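Local coordinates for phage-related protein (Bacillus cereus, PDB 4JG2), which is of unknown function but probably binds single-stranded DNA, as Enc34-type phage proteins do, at residues A[66-72]-A[124-130]; A[153-159]-A[182-188]. All blocks are in the same frame, centred on the assembly; numbering follows the deposited sequence.

Interaction 1: A[66-72]-A[124-130]; sequences VSVLIPK and GHYFVNA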
ATOM      1  N   VAL A  66       4.556   3.439  -1.414  1.00  6.77           N
ATOM      2  CA  VAL A  66       4.882   2.344  -2.317  1.00  7.17           C
ATOM      3  C   VAL A  66       3.588   1.970  -3.032  1.00  6.84           C
ATOM      4  O   VAL A  66       2.525   2.067  -2.461  1.00  8.19           O
ATOM      5  CB  VAL A  66       5.452   1.118  -1.556  1.00  8.49           C
ATOM      6  CG1 VAL A  66       4.566   0.651  -0.452  1.00 11.17           C
ATOM      7  CG2 VAL A  66       5.893   0.010  -2.479  1.00  8.98           C
ATOM      8  N   SER A  67       3.751   1.555  -4.295  0.50  6.82           N
ATOM      9  CA  SER A  67       2.683   0.948  -5.079  0.50  7.23           C
ATOM     10  C   SER A  67       2.821  -0.570  -4.902  0.50  6.71           C
ATOM     11  O   SER A  67       3.801  -1.160  -5.351  0.50  9.80           O
ATOM     12  CB  SER A  67       2.747   1.388  -6.537  0.50  8.19           C
ATOM     13  OG  SER A  67       2.417   2.770  -6.651  0.50  7.62           O
ATOM     14  N   VAL A  68       1.847  -1.174  -4.215  1.00  7.53           N
ATOM     15  CA  VAL A  68       1.915  -2.554  -3.873  1.00  7.28           C
ATOM     16  C   VAL A  68       1.186  -3.360  -4.952  1.00  7.22           C
ATOM     17  O   VAL A  68      -0.026  -3.160  -5.184  1.00  8.73           O
ATOM     18  CB  VAL A  68       1.175  -2.653  -2.517  1.00 11.76           C
ATOM     19  CG1 VAL A  68       1.172  -4.035  -1.980  1.00 11.73           C
ATOM     20  CG2 VAL A  68       1.762  -1.671  -1.470  1.00 13.45           C
ATOM     21  N   LEU A  69       1.914  -4.263  -5.610  1.00  6.95           N
ATOM     22  CA  LEU A  69       1.400  -5.078  -6.695  1.00  7.09           C
ATOM     23  C   LEU A  69       0.950  -6.414  -6.166  1.00  7.88           C
ATOM     24  O   LEU A  69       1.775  -7.191  -5.655  1.00  8.35           O
ATOM     25  CB  LEU A  69       2.465  -5.236  -7.775  1.00  8.68           C
ATOM     26  CG  LEU A  69       3.044  -3.984  -8.380  1.00  9.94           C
ATOM     27  CD1 LEU A  69       4.073  -4.317  -9.438  1.00 11.09           C
ATOM     28  CD2 LEU A  69       2.104  -2.945  -8.835  1.00 17.12           C
ATOM     29  N   ILE A  70      -0.334  -6.695  -6.289  1.00  7.60           N
ATOM     30  CA  ILE A  70      -0.967  -7.903  -5.760  1.00  7.83           C
ATOM     31  C   ILE A  70      -1.402  -8.792  -6.914  1.00  7.53           C
ATOM     32  O   ILE A  70      -2.242  -8.394  -7.717  1.00  8.09           O
ATOM     33  CB  ILE A  70      -2.206  -7.476  -4.945  1.00  9.18           C
ATOM     34  CG1 ILE A  70      -1.770  -6.553  -3.774  1.00 11.91           C
ATOM     35  CG2 ILE A  70      -2.985  -8.687  -4.409  1.00 10.72           C
ATOM     36  CD1 ILE A  70      -2.747  -5.557  -3.332  1.00 17.13           C
ATOM     37  N   PRO A  71      -0.771  -9.964  -7.045  1.00  7.95           N
ATOM     38  CA  PRO A  71      -1.171 -10.784  -8.180  1.00  8.29           C
ATOM     39  C   PRO A  71      -2.665 -11.081  -8.159  1.00  8.56           C
ATOM     40  O   PRO A  71      -3.202 -11.362  -7.094  1.00  9.93           O
ATOM     41  CB  PRO A  71      -0.298 -12.042  -8.034  1.00 12.17           C
ATOM     42  CG  PRO A  71       0.532 -11.862  -6.885  1.00 14.64           C
ATOM     43  CD  PRO A  71       0.288 -10.577  -6.228  1.00  9.23           C
ATOM     44  N   LYS A  72      -3.285 -11.171  -9.347  1.00  8.92           N
ATOM     45  CA  LYS A  72      -4.694 -11.505  -9.410  1.00  9.98           C
ATOM     46  C   LYS A  72      -4.990 -12.920  -8.950  1.00 10.36           C
ATOM     47  O   LYS A  72      -6.123 -13.235  -8.668  1.00 12.18           O
ATOM     48  CB  LYS A  72      -5.212 -11.214 -10.821  1.00 10.19           C
ATOM     49  CG  LYS A  72      -5.319  -9.716 -11.068  1.00 10.91           C
ATOM     50  CD  LYS A  72      -5.990  -9.357 -12.386  1.00 11.99           C
ATOM     51  CE  LYS A  72      -6.183  -7.846 -12.536  1.00 11.48           C
ATOM     52  NZ  LYS A  72      -6.887  -7.468 -13.775  1.00 12.49           N
ATOM     53  N   GLY A 124      -1.525  -8.561 -14.931  1.00 10.00           N
ATOM     54  CA  GLY A 124      -1.846  -9.628 -14.052  1.00  9.65           C
ATOM     55  C   GLY A 124      -1.873  -9.282 -12.573  1.00  9.12           C
ATOM     56  O   GLY A 124      -1.932 -10.207 -11.753  1.00  9.28           O
ATOM     57  N   HIS A 125      -1.908  -8.006 -12.242  1.00  7.62           N
ATOM     58  CA  HIS A 125      -1.939  -7.535 -10.877  1.00  7.59           C
ATOM     59  C   HIS A 125      -2.980  -6.483 -10.650  1.00  7.16           C
ATOM     60  O   HIS A 125      -3.295  -5.687 -11.542  1.00  8.16           O
ATOM     61  CB  HIS A 125      -0.562  -6.907 -10.503  1.00  7.91           C
ATOM     62  CG  HIS A 125       0.556  -7.904 -10.401  1.00  8.55           C
ATOM     63  ND1 HIS A 125       1.127  -8.498 -11.485  1.00  9.85           N
ATOM     64  CD2 HIS A 125       1.201  -8.428  -9.328  1.00  8.64           C
ATOM     65  CE1 HIS A 125       2.052  -9.343 -11.088  1.00 10.82           C
ATOM     66  NE2 HIS A 125       2.128  -9.312  -9.786  1.00 10.66           N
ATOM     67  N   TYR A 126      -3.495  -6.479  -9.432  1.00  7.29           N
ATOM     68  CA  TYR A 126      -4.132  -5.302  -8.864  1.00  7.12           C
ATOM     69  C   TYR A 126      -2.989  -4.489  -8.202  1.00  7.34           C
ATOM     70  O   TYR A 126      -1.888  -5.010  -7.952  1.00  8.16           O
ATOM     71  CB  TYR A 126      -5.160  -5.646  -7.807  1.00  7.77           C
ATOM     72  CG  TYR A 126      -6.415  -6.323  -8.376  1.00  9.15           C
ATOM     73  CD1 TYR A 126      -7.376  -5.562  -9.037  1.00 11.04           C
ATOM     74  CD2 TYR A 126      -6.656  -7.664  -8.208  1.00 10.79           C
ATOM     75  CE1 TYR A 126      -8.533  -6.099  -9.532  1.00 13.02           C
ATOM     76  CE2 TYR A 126      -7.805  -8.256  -8.695  1.00 12.78           C
ATOM     77  CZ  TYR A 126      -8.737  -7.465  -9.373  1.00 15.65           C
ATOM     78  OH  TYR A 126      -9.897  -8.042  -9.856  1.00 21.15           O
ATOM     79  N   PHE A 127      -3.259  -3.240  -7.860  1.00  7.71           N
ATOM     80  CA  PHE A 127      -2.304  -2.448  -7.133  1.00  7.90           C
ATOM     81  C   PHE A 127      -3.000  -1.542  -6.168  1.00  7.79           C
ATOM     82  O   PHE A 127      -4.137  -1.077  -6.391  1.00  8.05           O
ATOM     83  CB  PHE A 127      -1.341  -1.643  -8.077  1.00 10.07           C
ATOM     84  CG  PHE A 127      -1.947  -0.570  -8.916  1.00  9.09           C
ATOM     85  CD1 PHE A 127      -1.892   0.781  -8.556  1.00 11.10           C
ATOM     86  CD2 PHE A 127      -2.562  -0.897 -10.115  1.00  9.30           C
ATOM     87  CE1 PHE A 127      -2.361   1.738  -9.401  1.00 12.23           C
ATOM     88  CE2 PHE A 127      -3.038   0.111 -10.950  1.00  9.99           C
ATOM     89  CZ  PHE A 127      -2.956   1.442 -10.590  1.00 11.15           C
ATOM     90  N   VAL A 128      -2.280  -1.190  -5.098  0.50  7.47           N
ATOM     91  CA  VAL A 128      -2.761  -0.215  -4.124  0.50  8.36           C
ATOM     92  C   VAL A 128      -1.587   0.770  -3.926  0.50  6.91           C
ATOM     93  O   VAL A 128      -0.422   0.362  -3.935  0.50  7.84           O
ATOM     94  CB  VAL A 128      -3.191  -0.870  -2.792  0.50 12.96           C
ATOM     95  CG1 VAL A 128      -4.052  -2.105  -3.043  0.50 10.76           C
ATOM     96  CG2 VAL A 128      -2.031  -1.271  -1.941  0.50 15.12           C
ATOM     97  N   ASN A 129      -1.934   2.052  -3.868  1.00  7.22           N
ATOM     98  CA  ASN A 129      -1.009   3.122  -3.576  1.00  7.45           C
ATOM     99  C   ASN A 129      -1.091   3.385  -2.060  1.00  9.01           C
ATOM    100  O   ASN A 129      -2.072   3.998  -1.614  1.00 13.79           O
ATOM    101  CB  ASN A 129      -1.288   4.339  -4.395  1.00  9.44           C
ATOM    102  CG  ASN A 129      -1.061   4.113  -5.877  1.00 12.05           C
ATOM    103  OD1 ASN A 129      -0.237   3.305  -6.297  1.00 17.17           O
ATOM    104  ND2 ASN A 129      -1.833   4.804  -6.656  1.00 19.22           N
ATOM    105  N   ALA A 130      -0.127   2.939  -1.305  1.00  7.31           N
ATOM    106  CA  ALA A 130      -0.099   3.080   0.127  1.00  7.52           C
ATOM    107  C   ALA A 130       0.877   4.195   0.540  1.00  6.58           C
ATOM    108  O   ALA A 130       1.932   4.343  -0.063  1.00  8.20           O
ATOM    109  CB  ALA A 130       0.299   1.784   0.820  1.00  9.10           C
TER
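K72 and Y126 meet where strand 63-71 ends and its antiparallel neighbour 125-132 begins, in a four-stranded sheet. The lysine chain is extended beyond CG and crosses the tyrosine at about a right angle. K72 CE sits over the centre of one face of the Y126 ring, 4.0 Å from its centroid, as a CH-pi contact. K72 NZ lies 5.0 Å from the same centroid and adds a cation-pi component. The ammonium also makes salt bridges to D112 and D114, so the ring and two acids share it.

Inward from K72 the backbones pair in regular register. V66, V68 and I70 form the hydrogen-bonded pairs with A130, V128 and Y126. The bond from I70 N to Y126 O is 2.8 Å long and close to straight (169°). One more bond, from K72 N to G124 O, extends the pairing past the strand ends.

V66, V68, I70, V128 and A130 make the face that carries Y126 largely apolar. V68 CB meets V128 CG2 at 3.5 Å, and I70 CD1 reaches V128 CG1 at 3.7 Å. Helix 75-96 packs on I70 and Y126 here, while strand 175-186 covers V66 and A130.

L69 and F127 lie on the other face. The F127 ring takes chi1 66°, between its own N and carbonyl carbon, which leads it away from L69 to an edge-to-face contact with Y122. Only CB stays behind, 3.8 Å from L69 CD2. Beside them the H125 ring leans on the proline, with H125 CD2 3.4 Å from P71 N.

Interaction 2: A[153-159]-A[182-188]; sequences YSGCYAR and IQKIRDG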
ATOM      1  N   TYR A 153      14.061  -2.494  -2.560  1.00  6.85           N
ATOM      2  CA  TYR A 153      14.106  -1.618  -3.738  1.00  7.08           C
ATOM      3  C   TYR A 153      12.919  -1.930  -4.625  1.00  7.05           C
ATOM      4  O   TYR A 153      12.316  -3.003  -4.498  1.00  7.88           O
ATOM      5  CB  TYR A 153      15.452  -1.840  -4.514  1.00  8.27           C
ATOM      6  CG  TYR A 153      15.695  -3.288  -4.844  1.00  7.90           C
ATOM      7  CD1 TYR A 153      16.299  -4.124  -3.898  1.00  8.06           C
ATOM      8  CD2 TYR A 153      15.193  -3.856  -6.004  1.00  8.61           C
ATOM      9  CE1 TYR A 153      16.424  -5.477  -4.129  1.00 11.58           C
ATOM     10  CE2 TYR A 153      15.294  -5.224  -6.208  1.00 10.84           C
ATOM     11  CZ  TYR A 153      15.873  -6.024  -5.253  1.00 11.97           C
ATOM     12  OH  TYR A 153      15.910  -7.391  -5.430  1.00 13.68           O
ATOM     13  N   SER A 154      12.558  -1.009  -5.510  1.00  7.30           N
ATOM     14  CA  SER A 154      11.499  -1.238  -6.474  1.00  6.82           C
ATOM     15  C   SER A 154      11.830  -2.476  -7.302  1.00  6.83           C
ATOM     16  O   SER A 154      12.874  -2.529  -7.943  1.00  8.30           O
ATOM     17  CB  SER A 154      11.343  -0.060  -7.386  1.00  7.21           C
ATOM     18  OG  SER A 154      11.066   1.123  -6.646  1.00  8.84           O
ATOM     19  N   GLY A 155      10.895  -3.428  -7.321  1.00  7.00           N
ATOM     20  CA  GLY A 155      11.027  -4.653  -8.065  1.00  7.85           C
ATOM     21  C   GLY A 155      11.115  -5.898  -7.180  1.00  7.32           C
ATOM     22  O   GLY A 155      10.906  -7.018  -7.675  1.00  7.91           O
ATOM     23  N   CYS A 156      11.521  -5.754  -5.910  0.50  6.03           N
ATOM     24  CA  CYS A 156      11.628  -6.893  -5.010  0.50  5.96           C
ATOM     25  C   CYS A 156      10.217  -7.288  -4.513  0.50  6.05           C
ATOM     26  O   CYS A 156       9.246  -6.544  -4.643  0.50  6.31           O
ATOM     27  CB  CYS A 156      12.549  -6.611  -3.812  0.50  4.85           C
ATOM     28  SG  CYS A 156      11.789  -5.604  -2.480  0.50  4.61           S
ATOM     29  N   TYR A 157      10.159  -8.476  -3.907  1.00  7.35           N
ATOM     30  CA  TYR A 157       8.950  -9.094  -3.345  1.00  7.31           C
ATOM     31  C   TYR A 157       8.985  -8.973  -1.839  1.00  7.28           C
ATOM     32  O   TYR A 157      10.021  -9.302  -1.197  1.00  8.10           O
ATOM     33  CB  TYR A 157       8.836 -10.560  -3.778  1.00  8.46           C
ATOM     34  CG  TYR A 157       8.662 -10.653  -5.294  1.00  8.62           C
ATOM     35  CD1 TYR A 157       7.443 -10.631  -5.882  1.00  9.45           C
ATOM     36  CD2 TYR A 157       9.750 -10.752  -6.126  1.00  9.91           C
ATOM     37  CE1 TYR A 157       7.244 -10.694  -7.234  1.00 10.95           C
ATOM     38  CE2 TYR A 157       9.608 -10.819  -7.522  1.00 12.97           C
ATOM     39  CZ  TYR A 157       8.344 -10.794  -8.057  1.00 13.17           C
ATOM     40  OH  TYR A 157       8.199 -10.770  -9.401  1.00 18.42           O
ATOM     41  N   ALA A 158       7.899  -8.481  -1.238  1.00  7.22           N
ATOM     42  CA  ALA A 158       7.835  -8.224   0.161  1.00  6.69           C
ATOM     43  C   ALA A 158       6.384  -8.237   0.620  1.00  7.00           C
ATOM     44  O   ALA A 158       5.518  -7.696  -0.092  1.00  8.20           O
ATOM     45  CB  ALA A 158       8.424  -6.859   0.493  1.00  8.52           C
ATOM     46  N   ARG A 159       6.129  -8.770   1.826  1.00  7.51           N
ATOM     47  CA  ARG A 159       4.806  -8.587   2.439  1.00  6.98           C
ATOM     48  C   ARG A 159       4.680  -7.125   2.907  1.00  7.48           C
ATOM     49  O   ARG A 159       5.659  -6.558   3.415  1.00  7.74           O
ATOM     50  CB  ARG A 159       4.593  -9.490   3.671  1.00  7.73           C
ATOM     51  CG  ARG A 159       4.783 -11.000   3.386  1.00  8.85           C
ATOM     52  CD  ARG A 159       4.313 -11.853   4.573  1.00 11.85           C
ATOM     53  NE  ARG A 159       2.881 -11.792   4.551  1.00 11.54           N
ATOM     54  CZ  ARG A 159       2.077 -12.079   5.560  1.00 13.33           C
ATOM     55  NH1 ARG A 159       2.556 -12.510   6.707  1.00 14.00           N
ATOM     56  NH2 ARG A 159       0.755 -11.973   5.345  1.00 16.26           N
ATOM     57  N   ILE A 182       6.920  -3.401   6.331  1.00  7.10           N
ATOM     58  CA  ILE A 182       7.333  -4.173   5.153  1.00  7.25           C
ATOM     59  C   ILE A 182       8.271  -5.303   5.539  1.00  6.70           C
ATOM     60  O   ILE A 182       9.198  -5.056   6.353  1.00  8.07           O
ATOM     61  CB  ILE A 182       8.043  -3.208   4.132  1.00  8.14           C
ATOM     62  CG1 ILE A 182       7.114  -2.048   3.737  1.00 10.14           C
ATOM     63  CG2 ILE A 182       8.582  -3.955   2.935  1.00  8.57           C
ATOM     64  CD1 ILE A 182       7.789  -0.947   2.978  1.00 12.21           C
ATOM     65  N   GLN A 183       8.037  -6.500   5.007  1.00  6.51           N
ATOM     66  CA  GLN A 183       8.879  -7.656   5.265  1.00  6.91           C
ATOM     67  C   GLN A 183       9.431  -8.156   3.901  1.00  7.19           C
ATOM     68  O   GLN A 183       8.705  -8.729   3.108  1.00  7.52           O
ATOM     69  CB  GLN A 183       8.098  -8.772   5.957  1.00  7.44           C
ATOM     70  CG  GLN A 183       8.960 -10.007   6.200  1.00  7.72           C
ATOM     71  CD  GLN A 183       8.237 -11.080   6.929  1.00  8.65           C
ATOM     72  OE1 GLN A 183       7.092 -11.386   6.627  1.00  9.52           O
ATOM     73  NE2 GLN A 183       8.910 -11.681   7.924  1.00  9.42           N
ATOM     74  N   LYS A 184      10.742  -7.940   3.667  1.00  6.91           N
ATOM     75  CA  LYS A 184      11.392  -8.427   2.478  1.00  8.19           C
ATOM     76  C   LYS A 184      11.365  -9.954   2.399  1.00  7.79           C
ATOM     77  O   LYS A 184      11.717 -10.612   3.350  1.00  9.65           O
ATOM     78  CB  LYS A 184      12.862  -7.982   2.498  1.00  8.94           C
ATOM     79  CG  LYS A 184      13.745  -8.605   1.430  1.00 11.09           C
ATOM     80  CD  LYS A 184      13.481  -8.145   0.026  1.00 10.30           C
ATOM     81  CE  LYS A 184      14.352  -8.862  -1.002  1.00 11.08           C
ATOM     82  NZ  LYS A 184      15.798  -8.615  -0.878  1.00 11.70           N
ATOM     83  N   ILE A 185      10.968 -10.484   1.233  1.00  8.13           N
ATOM     84  CA  ILE A 185      10.917 -11.944   1.009  1.00  9.57           C
ATOM     85  C   ILE A 185      11.929 -12.393  -0.026  1.00  8.95           C
ATOM     86  O   ILE A 185      12.722 -13.298   0.287  1.00 11.28           O
ATOM     87  CB  ILE A 185       9.508 -12.389   0.583  1.00  9.86           C
ATOM     88  CG1 ILE A 185       8.486 -12.027   1.656  1.00  9.32           C
ATOM     89  CG2 ILE A 185       9.514 -13.897   0.309  1.00 13.11           C
ATOM     90  CD1 ILE A 185       8.642 -12.666   3.001  1.00 10.65           C
ATOM     91  N   ARG A 186      11.963 -11.813  -1.199  1.00  9.34           N
ATOM     92  CA  ARG A 186      12.902 -12.274  -2.249  1.00 10.56           C
ATOM     93  C   ARG A 186      13.188 -11.178  -3.236  1.00  9.53           C
ATOM     94  O   ARG A 186      12.416 -10.227  -3.394  1.00  9.60           O
ATOM     95  CB  ARG A 186      12.477 -13.553  -2.954  1.00 15.18           C
ATOM     96  CG  ARG A 186      11.268 -13.442  -3.703  1.00 14.34           C
ATOM     97  CD  ARG A 186      10.845 -14.774  -4.327  1.00 19.49           C
ATOM     98  NE  ARG A 186       9.605 -14.592  -5.094  1.00 20.89           N
ATOM     99  CZ  ARG A 186       9.527 -14.348  -6.411  1.00 26.40           C
ATOM    100  NH1 ARG A 186      10.613 -14.298  -7.180  1.00 37.46           N
ATOM    101  NH2 ARG A 186       8.336 -14.189  -6.959  1.00 40.32           N
ATOM    102  N   ASP A 187      14.345 -11.274  -3.857  1.00 10.73           N
ATOM    103  CA  ASP A 187      14.768 -10.322  -4.868  1.00 11.19           C
ATOM    104  C   ASP A 187      13.901 -10.473  -6.088  1.00 10.17           C
ATOM    105  O   ASP A 187      13.312 -11.515  -6.326  1.00 12.18           O
ATOM    106  CB  ASP A 187      16.261 -10.539  -5.241  1.00 12.14           C
ATOM    107  CG  ASP A 187      17.163 -10.155  -4.089  1.00 14.25           C
ATOM    108  OD1 ASP A 187      18.143 -10.901  -3.787  1.00 25.71           O
ATOM    109  OD2 ASP A 187      16.916  -9.114  -3.454  1.00 12.69           O
ATOM    110  N   GLY A 188      13.808  -9.382  -6.815  1.00 10.51           N
ATOM    111  CA  GLY A 188      13.161  -9.362  -8.135  1.00 10.66           C
ATOM    112  C   GLY A 188      13.943  -8.402  -9.021  1.00 11.09           C
ATOM    113  O   GLY A 188      14.810  -7.632  -8.523  1.00 11.27           O
TER
HETATM  114  O   HOH W   1       5.133 -12.913   7.747  1.00 15.09           O
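Y157 O accepts from both I185 N and R186 N, which makes a classic beta bulge in the antiparallel pairing of strands 157-169 and 175-186. Beyond it R159 and Q183 pair through two backbone bonds.

The bulge leaves R186 and Y157 on the same face. The guanidinium lies flat on the phenol ring, centres 3.8 Å apart and planes at 13°. R186 NH2 stands over the ring centre. The R186 chain, with chi1 64° and then extended to NE, brings the group there. Further along, R159 and Q183 run side by side. A water accepts from R159 NH1 (2.8 Å) and donates to Q183 OE1 (2.7 Å). T40 O takes R159 NE and D140 O takes Q183 NE2. Near this pair I182 CG2 packs on A158 CB.

At the other end, Y153 begins a type II turn that closes at C156. Its hydroxyl donates to D187 OD2 at 2.8 Å and accepts from G188 N at 3.2 Å. K184 NZ makes a salt bridge to the same D187 OD2 at 2.9 Å, from the opposite face of the carboxylate to Y153, and also bonds to E151 O.

Two donors thus hold one carboxylate oxygen, and the lysine would probably stabilise its negative charge. The phenol joins that oxygen to the G188 backbone, tying the turn to the chain just beyond strand 175-186.

How the interactions relate
Both segments of interaction 1 precede those of interaction 2 in the chain. Their centres are 13 Å apart; their nearest atoms are about 5 Å apart and do not touch. Interaction 1 joins the two middle strands of the four-stranded antiparallel sheet. Interaction 2 lies in the other, mixed sheet. Strand 45-50 links them: it pairs with 63-71 at S67 and L69, and L46 also bonds to the backbone of G155 and C156. Strand 175-186 makes a second link, through L179 against V66 and A130. Backbone bonds as well as side-chain packing therefore join the two sheets, consistent with one compact domain in a probable single-stranded DNA-binding protein of the Enc34 type.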